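Local coordinates for CIR protein (Plasmodium chabaudi chabaudi, PDB 6ZYV), which is of unknown function but belongs to the Plasmodium interspersed repeat family of variant antigens, probably associated with infected red blood cells, at residues C79-N82 and E83-Q86; K137-V140 and D141-D145. The protein carries 5 engineered substitutions. All blocks are in the same frame, centred on the assembly; numbering follows the deposited sequence.

Contact 1. Residues C79-N82 and E83-Q86; sequences CSQN and EKDQ
From Ser80 the chain of 79-82 passes straight into 83-86, extended at Ser80 and helical from Gln81 onward, and Lys84 N at once donates to Ser80 O at 2.9 Å, the first i to i+4 bond of helix 81-101. Asp85 N to Gln81 O and Gln86 N to Asn82 O, both 3.0 Å, continue the ladder. Reciprocal bonds between Ser80 and Glu83 make this helix start a capping box. Ser80 is the N-cap: its OG, set between the backbone N and the carbonyl carbon (chi1 70°), accepts from Glu83 N at 3.2 Å. In return the Glu83 side chain, extended beyond CG, reaches back so that OE2 takes Ser80 N on its anti lone pair at 2.8 Å, with a nearly linear N-H...O angle of 176°. The Ser80 hydroxyl adds a weak bond to the same OE2, so one carboxylate oxygen receives two donors from one residue. Cys79, tied to Cys74 by a disulfide, packs its CB against Glu83 CB and Lys84 CG, which places the short 74-79 disulfide loop against the start of the helix. Gln81 starts away from the turn, bends at chi2, and hydrogen-bonds Asn135 OD1 through NE2. The aliphatic part of Lys84 runs back along the turn, bringing its CE to 3.4 Å from Cys79 O.

Contact 2. Residues K137-V140 and D141-D145; sequences KGIV and DKKID
Lys137 and Asp141, one turn apart on helix 134-149, are joined twice, through backbone and side chains. The backbone bond is the shorter: Asp141 N donates to Lys137 O over 2.8 Å with an N-H...O angle of 165°. Lys137 NZ stands 3.4 Å from Asp141 OD1, a salt bridge whose hydrogen bond is weak; the stronger partner of this ammonium is Glu119, in a second salt bridge. The two side chains cross at a slant. The lysine leaves with CG anti to its backbone N (chi1 -176°) and bends at chi2 (55°), which carries its CE over to the carboxylate, 3.4 Å from Asp141 OD1 and 3.6 Å from OD2. The i to i+4 ladder continues through Lys142 N to Gly138 O, Lys143 N to Ile139 O and Ile144 N to Val140 O, evidence of a regular alpha-helical turn.

Farther round the helix, Lys143 lays its CG 3.2 Å from Ile139 O before its bent chain leads away to Asp85, the outside partner of its NZ. On the buried side Val140 and Ile144 lie alongside one another and point the same way, with Val140 CG1 and Ile144 CD1 3.8 Å apart. This apolar pair meets helix 110-118, where both residues touch Tyr114 and Ile144 also reaches Leu110; Val140 also packs on Ile92 of helix 81-101. Ile139 faces the same helix at Ala88.

Val140 and Ile144 thus form the buried face, against helices 110-118 and 81-101, while the lysines and Asp141 lie at more open positions. With carboxylates of both Asp141 and Glu119 near Lys137 NZ, the positive charge of that lysine is probably stabilised, and its attraction is shared between its own helix and Glu119.

Following the chain from the N terminus, contact 1 comes first, where the disulfide loop ending at Cys79 passes into helix 81-101. Contact 2 lies wholly within helix 134-149, after helices 110-118 and 122-127. Both are local, with partners three or four residues apart in continuous chain, so neither closes a long loop, and the two follow in series without nesting or crossing. Their centres are 13 Å apart, yet they touch: Asp85 OD1 pairs with Lys143 NZ in a 3.1 Å salt bridge, and Ile139 CG2 rests 3.8 Å from Asp85 CA. Together these links fasten the first turns of helix 81-101 to the middle of helix 134-149 in this all-helical ectodomain.

Contact 1. Residues C79-N82 and E83-Q86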
# COMPACT_ATOMS: atom_id res chain seq x y z
N CYS A 79 -8.51 -10.55 -11.70
CA CYS A 79 -7.96 -10.93 -10.42
C CYS A 79 -8.75 -12.04 -9.73
O CYS A 79 -9.98 -12.03 -9.74
CB CYS A 79 -7.82 -9.70 -9.52
SG CYS A 79 -6.74 -8.40 -10.18
N SER A 80 -8.05 -12.95 -9.08
CA SER A 80 -8.68 -13.97 -8.26
C SER A 80 -9.18 -13.31 -6.95
O SER A 80 -8.84 -12.15 -6.66
CB SER A 80 -7.67 -15.09 -7.94
OG SER A 80 -6.66 -14.65 -7.05
N GLN A 81 -9.94 -14.05 -6.12
CA GLN A 81 -10.40 -13.52 -4.82
C GLN A 81 -9.21 -13.15 -3.93
O GLN A 81 -9.23 -12.09 -3.31
CB GLN A 81 -11.28 -14.54 -4.09
CG GLN A 81 -12.08 -13.90 -2.98
CD GLN A 81 -13.36 -13.29 -3.50
OE1 GLN A 81 -13.38 -12.48 -4.44
NE2 GLN A 81 -14.47 -13.65 -2.87
N ASN A 82 -8.17 -13.97 -3.94
CA ASN A 82 -6.94 -13.75 -3.19
C ASN A 82 -6.20 -12.49 -3.65
O ASN A 82 -5.68 -11.75 -2.82
CB ASN A 82 -6.06 -15.00 -3.24
CG ASN A 82 -4.72 -14.85 -2.54
OD1 ASN A 82 -4.63 -14.55 -1.32
ND2 ASN A 82 -3.64 -15.03 -3.30
N GLU A 83 -6.15 -12.24 -4.99
CA GLU A 83 -5.49 -11.07 -5.55
C GLU A 83 -6.30 -9.83 -5.20
O GLU A 83 -5.73 -8.88 -4.73
CB GLU A 83 -5.30 -11.19 -7.08
CG GLU A 83 -4.14 -12.08 -7.49
CD GLU A 83 -4.16 -12.51 -8.95
OE1 GLU A 83 -3.10 -12.43 -9.62
OE2 GLU A 83 -5.24 -12.91 -9.44
N LYS A 84 -7.62 -9.85 -5.38
CA LYS A 84 -8.47 -8.70 -5.04
C LYS A 84 -8.28 -8.29 -3.57
O LYS A 84 -8.11 -7.10 -3.28
CB LYS A 84 -9.95 -9.04 -5.28
CG LYS A 84 -10.38 -8.92 -6.70
CD LYS A 84 -11.59 -9.79 -6.97
CE LYS A 84 -12.09 -9.68 -8.38
NZ LYS A 84 -13.20 -10.64 -8.63
N ASP A 85 -8.24 -9.30 -2.67
CA ASP A 85 -8.08 -9.11 -1.23
C ASP A 85 -6.70 -8.49 -0.93
O ASP A 85 -6.60 -7.51 -0.20
CB ASP A 85 -8.27 -10.45 -0.50
CG ASP A 85 -8.11 -10.35 1.00
OD1 ASP A 85 -6.96 -10.46 1.49
OD2 ASP A 85 -9.14 -10.15 1.69
N GLN A 86 -5.64 -9.05 -1.52
CA GLN A 86 -4.29 -8.55 -1.33
C GLN A 86 -4.15 -7.10 -1.83
O GLN A 86 -3.59 -6.27 -1.11
CB GLN A 86 -3.32 -9.48 -2.09
CG GLN A 86 -1.89 -9.38 -1.61
CD GLN A 86 -0.91 -10.15 -2.51
OE1 GLN A 86 -1.12 -10.34 -3.71
NE2 GLN A 86 0.21 -10.57 -1.94

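Contact 2. Residues K137-V140 and D141-D145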
# COMPACT_ATOMS: atom_id res chain seq x y z
N LYS A 137 -17.10 -5.30 -1.47
CA LYS A 137 -17.42 -4.40 -0.38
C LYS A 137 -17.05 -5.05 0.99
O LYS A 137 -16.49 -4.38 1.84
CB LYS A 137 -18.90 -3.97 -0.42
CG LYS A 137 -19.28 -2.94 0.65
CD LYS A 137 -18.40 -1.67 0.63
CE LYS A 137 -18.64 -0.80 1.85
NZ LYS A 137 -17.66 0.31 1.95
N GLY A 138 -17.25 -6.36 1.10
CA GLY A 138 -16.89 -7.11 2.30
C GLY A 138 -15.40 -7.12 2.52
O GLY A 138 -14.95 -6.99 3.65
N ILE A 139 -14.62 -7.27 1.43
CA ILE A 139 -13.16 -7.23 1.47
C ILE A 139 -12.71 -5.84 1.95
O ILE A 139 -11.90 -5.75 2.86
CB ILE A 139 -12.57 -7.57 0.07
CG1 ILE A 139 -12.76 -9.06 -0.26
CG2 ILE A 139 -11.09 -7.18 -0.04
CD1 ILE A 139 -12.31 -9.47 -1.70
N VAL A 140 -13.24 -4.77 1.34
CA VAL A 140 -12.91 -3.40 1.70
C VAL A 140 -13.24 -3.12 3.17
O VAL A 140 -12.40 -2.56 3.90
CB VAL A 140 -13.62 -2.39 0.77
CG1 VAL A 140 -13.50 -0.97 1.31
CG2 VAL A 140 -13.07 -2.48 -0.63
N ASP A 141 -14.44 -3.52 3.61
CA ASP A 141 -14.86 -3.34 4.99
C ASP A 141 -13.95 -4.06 5.98
O ASP A 141 -13.67 -3.52 7.05
CB ASP A 141 -16.31 -3.81 5.19
CG ASP A 141 -17.34 -2.80 4.76
OD1 ASP A 141 -17.01 -1.58 4.73
OD2 ASP A 141 -18.49 -3.23 4.45
N LYS A 142 -13.50 -5.29 5.63
CA LYS A 142 -12.62 -6.06 6.49
C LYS A 142 -11.28 -5.36 6.59
O LYS A 142 -10.75 -5.27 7.67
CB LYS A 142 -12.41 -7.48 5.95
CG LYS A 142 -12.54 -8.58 7.01
CD LYS A 142 -11.71 -8.45 8.30
CE LYS A 142 -12.47 -9.14 9.42
NZ LYS A 142 -11.82 -9.12 10.77
N LYS A 143 -10.75 -4.84 5.46
CA LYS A 143 -9.47 -4.14 5.46
C LYS A 143 -9.55 -2.86 6.28
O LYS A 143 -8.63 -2.59 7.04
CB LYS A 143 -8.95 -3.90 4.02
CG LYS A 143 -8.74 -5.17 3.20
CD LYS A 143 -7.72 -6.14 3.82
CE LYS A 143 -7.51 -7.42 3.02
NZ LYS A 143 -6.34 -8.25 3.52
N ILE A 144 -10.67 -2.12 6.19
CA ILE A 144 -10.87 -0.90 6.98
C ILE A 144 -10.93 -1.24 8.48
O ILE A 144 -10.29 -0.58 9.31
CB ILE A 144 -12.13 -0.11 6.50
CG1 ILE A 144 -11.86 0.56 5.17
CG2 ILE A 144 -12.64 0.89 7.55
CD1 ILE A 144 -13.13 1.07 4.49
N ASP A 145 -11.64 -2.31 8.82
CA ASP A 145 -11.75 -2.77 10.20
C ASP A 145 -10.39 -3.23 10.74
O ASP A 145 -10.07 -2.94 11.89
CB ASP A 145 -12.80 -3.87 10.31
CG ASP A 145 -13.23 -4.15 11.73
OD1 ASP A 145 -13.44 -3.16 12.49
OD2 ASP A 145 -13.36 -5.34 12.10